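PDB 4GL8: oligopeptide ABC transporter OppAIV from Borrelia burgdorferi B31, which binds peptides and probably passes them to an ABC transporter for uptake across the membrane. Local coordinates for residues I328-A333 and L495-S500; I285-F290 and G426-Y431; P335-Y340 and P434-S439; I313-L318 and L346-A351. All blocks are in the same frame, centred on the assembly; numbering follows the deposited sequence.

Contact 1 of 4, residues I328-A333 and L495-S500; sequences IPTRRA and LNITSS
A proline, P329, takes a place in a beta ladder opposite N496. Their CA atoms are 4.3 Å apart. The pair is antiparallel and non-hydrogen-bonded, so the missing N-H of the proline costs no bond to this strand. The backbone bonds fall on its neighbours. I328 N reaches I497 O at 3.0 Å, and I497 N returns to I328 O at 2.9 Å. Past the proline, T330 N meets L495 O at 3.1 Å.

Residues 328-329 thus form a very short strand laid along the long strand 492-504. The long strand also pairs with 287-293, and there L495 and N496 both face S289 in a classic beta bulge.

The side chains of I328 and I497 share one face of the sheet, with their CB atoms 4.1 Å apart. P329 and N496 share the other face. The N496 amide leads away from P329, and its side chain touches L323 of helix 315-323.

T330 serves two directions. Its OG1 lies anti to the backbone N (chi1 -160°) and accepts from R332 N at 3.0 Å, making an ST turn. This leaves CG2 to face the strand, 3.8 Å from N496 CA and 3.9 Å from I497 CD1. The R332 side chain leads away from strand 492-504, and its guanidinium makes salt bridges with D336 and E482. The R331 guanidinium is held by backbone carbonyls, those of S347 and of I486 in helix 471-489.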
# COMPACT_ATOMS: atom_id res chain seq x y z
N ILE A 328 8.68 2.19 -15.16
CA ILE A 328 8.51 3.30 -16.07
C ILE A 328 9.02 4.57 -15.37
O ILE A 328 8.46 5.00 -14.40
CB ILE A 328 7.02 3.54 -16.42
CG1 ILE A 328 6.31 2.25 -16.89
CG2 ILE A 328 6.90 4.67 -17.44
CD1 ILE A 328 6.69 1.79 -18.27
N PRO A 329 10.07 5.19 -15.92
CA PRO A 329 10.50 6.48 -15.36
C PRO A 329 9.45 7.56 -15.59
O PRO A 329 8.85 7.59 -16.64
CB PRO A 329 11.81 6.77 -16.12
CG PRO A 329 11.67 6.03 -17.40
CD PRO A 329 10.80 4.83 -17.15
N THR A 330 9.19 8.40 -14.59
CA THR A 330 8.07 9.35 -14.67
C THR A 330 8.20 10.57 -13.72
O THR A 330 8.86 10.51 -12.70
CB THR A 330 6.69 8.67 -14.42
OG1 THR A 330 5.64 9.49 -14.93
CG2 THR A 330 6.42 8.47 -12.94
N ARG A 331 7.55 11.66 -14.11
CA ARG A 331 7.36 12.81 -13.25
C ARG A 331 5.96 12.75 -12.62
O ARG A 331 5.63 13.59 -11.77
CB ARG A 331 7.51 14.07 -14.07
CG ARG A 331 8.94 14.35 -14.48
CD ARG A 331 9.64 15.18 -13.43
NE ARG A 331 8.87 16.39 -13.14
CZ ARG A 331 8.80 17.46 -13.94
NH1 ARG A 331 9.48 17.51 -15.07
NH2 ARG A 331 8.05 18.49 -13.59
N ARG A 332 5.17 11.76 -13.04
CA ARG A 332 3.80 11.57 -12.55
C ARG A 332 3.74 11.05 -11.13
O ARG A 332 4.64 10.35 -10.66
CB ARG A 332 3.00 10.60 -13.45
CG ARG A 332 2.69 11.10 -14.87
CD ARG A 332 1.38 11.87 -14.99
NE ARG A 332 0.30 11.05 -14.48
CZ ARG A 332 -0.37 10.12 -15.15
NH1 ARG A 332 -0.16 9.90 -16.44
NH2 ARG A 332 -1.31 9.42 -14.53
N ALA A 333 2.63 11.40 -10.47
CA ALA A 333 2.33 10.95 -9.11
C ALA A 333 1.39 9.74 -9.06
O ALA A 333 1.23 9.11 -8.02
CB ALA A 333 1.70 12.11 -8.35
N LEU A 495 9.61 9.53 -9.04
CA LEU A 495 10.65 8.80 -9.75
C LEU A 495 10.17 7.81 -10.81
O LEU A 495 10.63 7.85 -11.95
CB LEU A 495 11.53 8.06 -8.74
CG LEU A 495 12.39 8.96 -7.84
CD1 LEU A 495 13.02 8.15 -6.73
CD2 LEU A 495 13.46 9.65 -8.63
N ASN A 496 9.31 6.88 -10.44
CA ASN A 496 8.83 5.94 -11.44
C ASN A 496 7.57 5.23 -11.00
O ASN A 496 7.13 5.36 -9.85
CB ASN A 496 9.91 4.91 -11.79
CG ASN A 496 10.43 4.18 -10.58
OD1 ASN A 496 9.72 3.41 -9.95
ND2 ASN A 496 11.69 4.44 -10.23
N ILE A 497 6.98 4.55 -11.96
CA ILE A 497 5.88 3.65 -11.73
C ILE A 497 6.52 2.28 -11.66
O ILE A 497 7.15 1.83 -12.62
CB ILE A 497 4.87 3.64 -12.88
CG1 ILE A 497 4.42 5.07 -13.24
CG2 ILE A 497 3.73 2.68 -12.55
CD1 ILE A 497 3.69 5.83 -12.13
N THR A 498 6.30 1.59 -10.56
CA THR A 498 7.09 0.40 -10.20
C THR A 498 6.73 -0.84 -11.02
O THR A 498 5.58 -1.00 -11.40
CB THR A 498 6.86 0.10 -8.69
OG1 THR A 498 7.61 1.05 -7.92
CG2 THR A 498 7.26 -1.33 -8.33
N SER A 499 7.72 -1.69 -11.26
CA SER A 499 7.51 -3.07 -11.72
C SER A 499 8.14 -4.01 -10.72
O SER A 499 9.31 -3.86 -10.43
CB SER A 499 8.17 -3.31 -13.08
OG SER A 499 7.52 -2.54 -14.08
N SER A 500 7.40 -4.98 -10.20
CA SER A 500 7.96 -5.88 -9.20
C SER A 500 8.43 -7.19 -9.81
O SER A 500 7.91 -7.66 -10.80
CB SER A 500 6.92 -6.17 -8.14
OG SER A 500 6.88 -5.11 -7.19

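Contact 2 of 4, residues I285-F290 and G426-Y431; sequences INSTSF and GWSGDY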
# COMPACT_ATOMS: atom_id res chain seq x y z
N ILE A 285 3.09 -2.77 -11.86
CA ILE A 285 2.01 -2.75 -10.85
C ILE A 285 1.52 -1.33 -10.56
O ILE A 285 2.15 -0.37 -10.98
CB ILE A 285 2.42 -3.45 -9.53
CG1 ILE A 285 3.73 -2.88 -8.98
CG2 ILE A 285 2.57 -4.96 -9.76
CD1 ILE A 285 3.98 -3.28 -7.53
N ASN A 286 0.39 -1.20 -9.85
CA ASN A 286 -0.16 0.10 -9.49
C ASN A 286 0.54 0.64 -8.26
O ASN A 286 -0.07 0.84 -7.19
CB ASN A 286 -1.65 -0.01 -9.24
CG ASN A 286 -2.44 -0.05 -10.54
OD1 ASN A 286 -1.96 0.35 -11.59
ND2 ASN A 286 -3.67 -0.53 -10.45
N SER A 287 1.80 0.94 -8.42
CA SER A 287 2.62 1.30 -7.29
C SER A 287 3.69 2.27 -7.79
O SER A 287 4.12 2.15 -8.92
CB SER A 287 3.20 0.02 -6.72
OG SER A 287 3.59 0.21 -5.40
N THR A 288 4.06 3.25 -6.97
CA THR A 288 5.00 4.28 -7.36
C THR A 288 6.19 4.33 -6.43
O THR A 288 6.12 3.95 -5.26
CB THR A 288 4.37 5.71 -7.37
OG1 THR A 288 3.92 6.09 -6.07
CG2 THR A 288 3.19 5.80 -8.37
N SER A 289 7.29 4.85 -6.97
CA SER A 289 8.47 5.21 -6.19
C SER A 289 8.65 6.74 -6.23
O SER A 289 8.62 7.36 -7.30
CB SER A 289 9.71 4.50 -6.74
OG SER A 289 10.93 5.11 -6.27
N PHE A 290 8.73 7.35 -5.05
CA PHE A 290 9.06 8.76 -4.93
C PHE A 290 9.84 9.00 -3.63
O PHE A 290 9.82 8.17 -2.76
CB PHE A 290 7.82 9.66 -5.03
CG PHE A 290 6.76 9.44 -3.95
CD1 PHE A 290 6.85 10.07 -2.73
CD2 PHE A 290 5.65 8.66 -4.21
CE1 PHE A 290 5.87 9.90 -1.75
CE2 PHE A 290 4.65 8.48 -3.26
CZ PHE A 290 4.77 9.10 -2.01
N GLY A 426 7.02 6.28 -1.57
CA GLY A 426 6.24 5.60 -2.58
C GLY A 426 4.99 5.00 -1.97
O GLY A 426 4.82 5.00 -0.74
N TRP A 427 4.13 4.48 -2.83
CA TRP A 427 2.79 4.15 -2.45
C TRP A 427 2.31 3.06 -3.35
O TRP A 427 2.52 3.10 -4.54
CB TRP A 427 1.89 5.36 -2.62
CG TRP A 427 0.55 5.25 -2.01
CD1 TRP A 427 -0.66 5.21 -2.67
CD2 TRP A 427 0.24 5.18 -0.61
NE1 TRP A 427 -1.69 5.12 -1.77
CE2 TRP A 427 -1.16 5.11 -0.50
CE3 TRP A 427 1.02 5.19 0.55
CZ2 TRP A 427 -1.81 5.06 0.75
CZ3 TRP A 427 0.38 5.12 1.79
CH2 TRP A 427 -1.02 5.06 1.88
N SER A 428 1.68 2.08 -2.75
CA SER A 428 1.01 1.06 -3.48
C SER A 428 -0.48 1.35 -3.37
O SER A 428 -1.01 1.54 -2.25
CB SER A 428 1.40 -0.32 -2.91
OG SER A 428 0.28 -1.16 -2.84
N GLY A 429 -1.14 1.44 -4.52
CA GLY A 429 -2.57 1.71 -4.63
C GLY A 429 -3.43 0.75 -3.82
O GLY A 429 -3.19 -0.47 -3.81
N ASP A 430 -4.39 1.31 -3.11
CA ASP A 430 -5.27 0.55 -2.26
C ASP A 430 -6.57 0.23 -2.98
O ASP A 430 -7.34 -0.55 -2.48
CB ASP A 430 -5.57 1.35 -0.99
CG ASP A 430 -4.30 1.64 -0.15
OD1 ASP A 430 -3.43 0.74 -0.03
OD2 ASP A 430 -4.20 2.77 0.39
N TYR A 431 -6.82 0.87 -4.12
CA TYR A 431 -8.01 0.61 -4.92
C TYR A 431 -7.80 1.15 -6.32
O TYR A 431 -6.89 1.93 -6.54
CB TYR A 431 -9.28 1.21 -4.26
CG TYR A 431 -9.21 2.68 -3.87
CD1 TYR A 431 -8.83 3.08 -2.60
CD2 TYR A 431 -9.56 3.66 -4.77
CE1 TYR A 431 -8.78 4.42 -2.26
CE2 TYR A 431 -9.51 5.02 -4.44
CZ TYR A 431 -9.11 5.39 -3.19
OH TYR A 431 -9.06 6.74 -2.90
O HOH W 1 -2.04 -1.78 -6.06
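The F290 ring lies over the backbone of G426. G426 N is 3.5 Å above the ring plane, over its centre. G426 CA makes a CH-pi contact, 3.7 Å from the ring centroid and 28° off the normal. With CG between the backbone N and the carbonyl carbon (chi1 61°), F290 brings its ring back across the neighbouring strand. CE2 also packs on W427 CB at 4.2 Å.

Strand 287-290 runs antiparallel to the weakly bonded 426-428. T288 N gives W427 O a bond of 2.9 Å. A second bond, W427 N to T288 O, is longer at 3.2 Å and more bent. S287 and S428 face each other on one side, where S287 OG is 3.4 Å from S428 CB.

N286 is the centre of an inverse gamma turn. Its carbonyl O takes G429 N at 2.9 Å. A water donates to G429 O at 2.8 Å and weakly to N286 O.

The 426-431 segment then meets the bound peptide. S428 bonds it through main-chain atoms, D430 OD1 bonds its backbone, and W427 packs on its backbone. Such holding of the peptide main chain is characteristic of the binding site of OppA-type proteins.

Contact 3 of 4, residues P335-Y340 and P434-S439; sequences PDYIDY and PMTFLS
Y337 N bonds Y340 O at 2.8 Å. The bond from Y340 N to Y337 O, at 2.9 Å, closes a type I beta turn, and the first adds a second bond across it. Both tyrosine rings touch P434. No hydrogen bond crosses to 434-439; the contact is made by rings.

P434 meets one face of each tyrosine. P434 N lies 3.5 Å above the Y337 ring plane, offset toward the rim, and P434 CD is 3.7 Å from Y337 CD2. On Y340 the contact is CH-pi: P434 CB sits 4.0 Å from the ring centroid, 28° off the normal. The Y337 ring thus meets N and CD of the proline, while the Y340 ring meets CB and CG. Y340 has CG anti to the backbone N (chi1 -169°), which lays its ring along that edge of P434.

Beyond P434, Y337 OH points at the edge of the F437 ring, near its plane. P335 CD lies over one face of F437, though the modelled closeness there is doubtful. F437 also meets W427 edge-to-face.

Y340 OH bonds E482, and its ring rests on helix 471-489. P434 O accepts from L438 N at 3.1 Å. The contact is buried proline-aromatic packing. It joins the loop between strand 328-329 and helix 351-361 to helix 435-438, just past the peptide-binding segment.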
# COMPACT_ATOMS: atom_id res chain seq x y z
N PRO A 335 -0.21 6.11 -11.27
CA PRO A 335 -0.22 5.30 -12.46
C PRO A 335 -1.39 5.75 -13.36
O PRO A 335 -2.22 6.55 -12.92
CB PRO A 335 -0.48 3.89 -11.94
CG PRO A 335 -0.30 3.95 -10.47
CD PRO A 335 -0.57 5.35 -10.06
N ASP A 336 -1.41 5.23 -14.58
CA ASP A 336 -2.55 5.41 -15.49
C ASP A 336 -3.61 4.37 -15.17
O ASP A 336 -3.29 3.27 -14.73
CB ASP A 336 -2.11 5.26 -16.94
CG ASP A 336 -1.24 6.41 -17.43
OD1 ASP A 336 -1.36 7.58 -16.97
OD2 ASP A 336 -0.40 6.13 -18.30
N TYR A 337 -4.88 4.74 -15.36
CA TYR A 337 -6.02 3.81 -15.23
C TYR A 337 -6.91 4.01 -16.44
O TYR A 337 -6.74 4.96 -17.18
CB TYR A 337 -6.83 4.05 -13.94
CG TYR A 337 -6.01 3.99 -12.68
CD1 TYR A 337 -6.03 2.85 -11.87
CD2 TYR A 337 -5.21 5.08 -12.28
CE1 TYR A 337 -5.28 2.80 -10.71
CE2 TYR A 337 -4.46 5.04 -11.12
CZ TYR A 337 -4.48 3.90 -10.35
OH TYR A 337 -3.72 3.84 -9.22
N ILE A 338 -7.86 3.10 -16.64
CA ILE A 338 -8.77 3.13 -17.80
C ILE A 338 -9.40 4.51 -18.01
O ILE A 338 -9.47 5.00 -19.14
CB ILE A 338 -9.88 2.03 -17.66
CG1 ILE A 338 -10.85 2.01 -18.86
CG2 ILE A 338 -10.67 2.19 -16.36
CD1 ILE A 338 -10.63 0.85 -19.81
N ASP A 339 -9.86 5.13 -16.92
CA ASP A 339 -10.48 6.44 -16.96
C ASP A 339 -9.53 7.59 -16.58
O ASP A 339 -9.97 8.71 -16.47
CB ASP A 339 -11.69 6.46 -16.03
CG ASP A 339 -12.92 5.72 -16.62
OD1 ASP A 339 -13.07 5.64 -17.88
OD2 ASP A 339 -13.75 5.25 -15.79
N TYR A 340 -8.25 7.33 -16.41
CA TYR A 340 -7.29 8.36 -16.03
C TYR A 340 -5.92 8.09 -16.64
O TYR A 340 -5.05 7.49 -16.04
CB TYR A 340 -7.19 8.47 -14.50
CG TYR A 340 -6.43 9.68 -14.03
CD1 TYR A 340 -7.02 10.93 -14.07
CD2 TYR A 340 -5.10 9.58 -13.58
CE1 TYR A 340 -6.34 12.06 -13.67
CE2 TYR A 340 -4.40 10.72 -13.19
CZ TYR A 340 -5.04 11.95 -13.23
OH TYR A 340 -4.41 13.09 -12.85
N PRO A 434 -7.17 6.68 -9.50
CA PRO A 434 -6.08 7.58 -9.17
C PRO A 434 -6.21 8.27 -7.79
O PRO A 434 -5.20 8.70 -7.24
CB PRO A 434 -6.14 8.60 -10.29
CG PRO A 434 -7.56 8.54 -10.77
CD PRO A 434 -7.84 7.09 -10.74
N MET A 435 -7.40 8.37 -7.21
CA MET A 435 -7.53 9.01 -5.91
C MET A 435 -6.70 8.37 -4.79
O MET A 435 -6.33 9.07 -3.83
CB MET A 435 -9.00 9.13 -5.47
CG MET A 435 -9.25 9.96 -4.21
SD MET A 435 -8.71 11.71 -4.20
CE MET A 435 -9.68 12.36 -5.52
N THR A 436 -6.40 7.07 -4.88
CA THR A 436 -5.64 6.42 -3.83
C THR A 436 -4.26 7.08 -3.74
O THR A 436 -3.73 7.29 -2.65
CB THR A 436 -5.51 4.89 -4.01
OG1 THR A 436 -4.82 4.36 -2.86
CG2 THR A 436 -4.73 4.55 -5.23
N PHE A 437 -3.71 7.48 -4.89
CA PHE A 437 -2.46 8.26 -4.90
C PHE A 437 -2.60 9.74 -4.59
O PHE A 437 -1.80 10.32 -3.86
CB PHE A 437 -1.82 8.09 -6.25
CG PHE A 437 -1.29 6.73 -6.47
CD1 PHE A 437 -2.08 5.74 -7.04
CD2 PHE A 437 -0.01 6.40 -6.04
CE1 PHE A 437 -1.59 4.46 -7.18
CE2 PHE A 437 0.49 5.12 -6.21
CZ PHE A 437 -0.29 4.16 -6.77
N LEU A 438 -3.59 10.40 -5.18
CA LEU A 438 -3.69 11.85 -5.01
C LEU A 438 -4.12 12.20 -3.58
O LEU A 438 -3.76 13.25 -3.05
CB LEU A 438 -4.66 12.41 -6.03
CG LEU A 438 -4.18 12.19 -7.46
CD1 LEU A 438 -5.26 12.68 -8.40
CD2 LEU A 438 -2.86 12.92 -7.69
N SER A 439 -4.82 11.29 -2.95
CA SER A 439 -5.25 11.46 -1.58
C SER A 439 -4.13 11.65 -0.53
O SER A 439 -4.35 12.31 0.48
CB SER A 439 -6.05 10.23 -1.17
OG SER A 439 -6.79 10.58 -0.04

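Contact 4 of 4, residues I313-L318 and L346-A351; sequences IDRKTL and LSLFDA
F349 lays one ring face over D314. D314 CB is 3.7 Å from the ring centroid, only 2° off the normal. The carboxylate is stacked too, its plane 12° from that of the ring. Beside this pair, R315 NH1 donates to L348 O at 2.9 Å. The oxygen lies near the guanidinium plane, but the donor stands 54° out of the carbonyl plane. The arginine chain runs out straight, and its CD packs on L348 CD2 at 4.0 Å.

The next shell fixes these groups. R315 NE bonds F494 O, and NH1 also bonds S310 O, so NE and NH1 both have backbone carbonyl partners beyond L348. S347 OG accepts from F349 N at 3.3 Å in an ST turn, which shapes the chain just before the ring. D314 N is bonded to Q392 OE1. The D314 carboxylate turns to its own helix, where OD1 takes a weak capping bond from T317 N.

The contact packs the residues leading into helix 351-361, whose N-cap is D350, against the capped start of helix 315-323, with the F349 ring on the capping aspartate D314.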
# COMPACT_ATOMS: atom_id res chain seq x y z
N ILE A 313 17.79 14.42 -10.97
CA ILE A 313 17.84 12.95 -11.07
C ILE A 313 17.62 12.44 -12.50
O ILE A 313 16.59 12.70 -13.10
CB ILE A 313 16.75 12.27 -10.25
CG1 ILE A 313 16.70 12.75 -8.77
CG2 ILE A 313 16.87 10.75 -10.36
CD1 ILE A 313 17.93 12.43 -7.98
N ASP A 314 18.54 11.63 -13.01
CA ASP A 314 18.36 11.02 -14.33
C ASP A 314 17.47 9.76 -14.19
O ASP A 314 17.99 8.67 -13.92
CB ASP A 314 19.73 10.67 -14.92
CG ASP A 314 19.64 10.04 -16.30
OD1 ASP A 314 18.53 9.92 -16.88
OD2 ASP A 314 20.71 9.65 -16.80
N ARG A 315 16.16 9.92 -14.38
CA ARG A 315 15.17 8.87 -14.15
C ARG A 315 15.29 7.67 -15.06
O ARG A 315 15.10 6.55 -14.61
CB ARG A 315 13.74 9.43 -14.30
CG ARG A 315 13.32 10.30 -13.12
CD ARG A 315 12.11 11.17 -13.41
NE ARG A 315 11.75 11.96 -12.23
CZ ARG A 315 12.38 13.07 -11.85
NH1 ARG A 315 13.38 13.56 -12.56
NH2 ARG A 315 11.98 13.70 -10.76
N LYS A 316 15.57 7.92 -16.33
CA LYS A 316 15.76 6.85 -17.31
C LYS A 316 16.95 5.95 -16.93
O LYS A 316 16.86 4.72 -17.01
CB LYS A 316 15.97 7.40 -18.72
N THR A 317 18.06 6.56 -16.55
CA THR A 317 19.24 5.79 -16.14
C THR A 317 18.92 4.95 -14.90
O THR A 317 19.38 3.83 -14.78
CB THR A 317 20.42 6.73 -15.88
OG1 THR A 317 20.84 7.28 -17.13
CG2 THR A 317 21.59 6.02 -15.24
N LEU A 318 18.10 5.50 -14.00
CA LEU A 318 17.70 4.77 -12.80
C LEU A 318 16.94 3.50 -13.16
O LEU A 318 17.23 2.43 -12.63
CB LEU A 318 16.88 5.63 -11.85
CG LEU A 318 16.27 4.92 -10.62
CD1 LEU A 318 17.33 4.29 -9.71
CD2 LEU A 318 15.42 5.89 -9.81
N LEU A 346 6.46 16.12 -19.76
CA LEU A 346 7.37 16.67 -18.74
C LEU A 346 8.78 16.09 -18.81
O LEU A 346 8.98 14.90 -18.98
CB LEU A 346 6.79 16.47 -17.33
CG LEU A 346 5.46 17.18 -17.06
CD1 LEU A 346 4.85 16.76 -15.74
CD2 LEU A 346 5.62 18.70 -17.11
N SER A 347 9.77 16.94 -18.62
CA SER A 347 11.16 16.50 -18.71
C SER A 347 11.51 15.49 -17.59
O SER A 347 11.23 15.71 -16.43
CB SER A 347 12.11 17.70 -18.71
OG SER A 347 13.44 17.27 -18.42
N LEU A 348 12.13 14.38 -17.96
CA LEU A 348 12.50 13.36 -16.99
C LEU A 348 13.79 13.69 -16.25
O LEU A 348 14.11 13.03 -15.27
CB LEU A 348 12.64 12.00 -17.66
CG LEU A 348 11.33 11.36 -18.16
CD1 LEU A 348 11.60 9.98 -18.75
CD2 LEU A 348 10.34 11.25 -17.02
N PHE A 349 14.51 14.70 -16.72
CA PHE A 349 15.85 14.97 -16.24
C PHE A 349 16.36 16.26 -16.85
O PHE A 349 16.33 16.39 -18.08
CB PHE A 349 16.76 13.79 -16.65
CG PHE A 349 18.23 14.01 -16.39
CD1 PHE A 349 19.17 13.71 -17.37
CD2 PHE A 349 18.66 14.48 -15.19
CE1 PHE A 349 20.53 13.89 -17.13
CE2 PHE A 349 20.00 14.67 -14.92
CZ PHE A 349 20.95 14.38 -15.89
N ASP A 350 16.84 17.21 -16.04
CA ASP A 350 17.50 18.44 -16.58
C ASP A 350 18.46 19.04 -15.60
O ASP A 350 18.08 19.86 -14.76
CB ASP A 350 16.48 19.50 -17.01
CG ASP A 350 17.09 20.62 -17.82
OD1 ASP A 350 18.34 20.85 -17.79
OD2 ASP A 350 16.30 21.30 -18.51
N ALA A 351 19.72 18.64 -15.74
CA ALA A 351 20.75 19.03 -14.81
C ALA A 351 21.05 20.53 -14.84
O ALA A 351 21.32 21.12 -13.78
CB ALA A 351 22.03 18.22 -15.05

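Contact 2 is the one at the bound peptide, and its centre is about 6 Å from that of the chain. The whole-number distances that follow also run between centres. Contact 1 lies about 9 Å from contact 2, in the same sheet: T498 N is 2.8 Å from S287 O, a probable hydrogen bond between neighbouring strands. Contact 3 is about 10 Å from contact 2. There D430 N lies 3.1 Å from T436 OG1, which links a peptide-binding residue to helix 435-438. Contact 4 is more remote, about 20 Å from contact 2 and about 23 Å from contact 3. It joins contact 1, about 12 Å away, through R331 NH1 and S347 O at 2.9 Å.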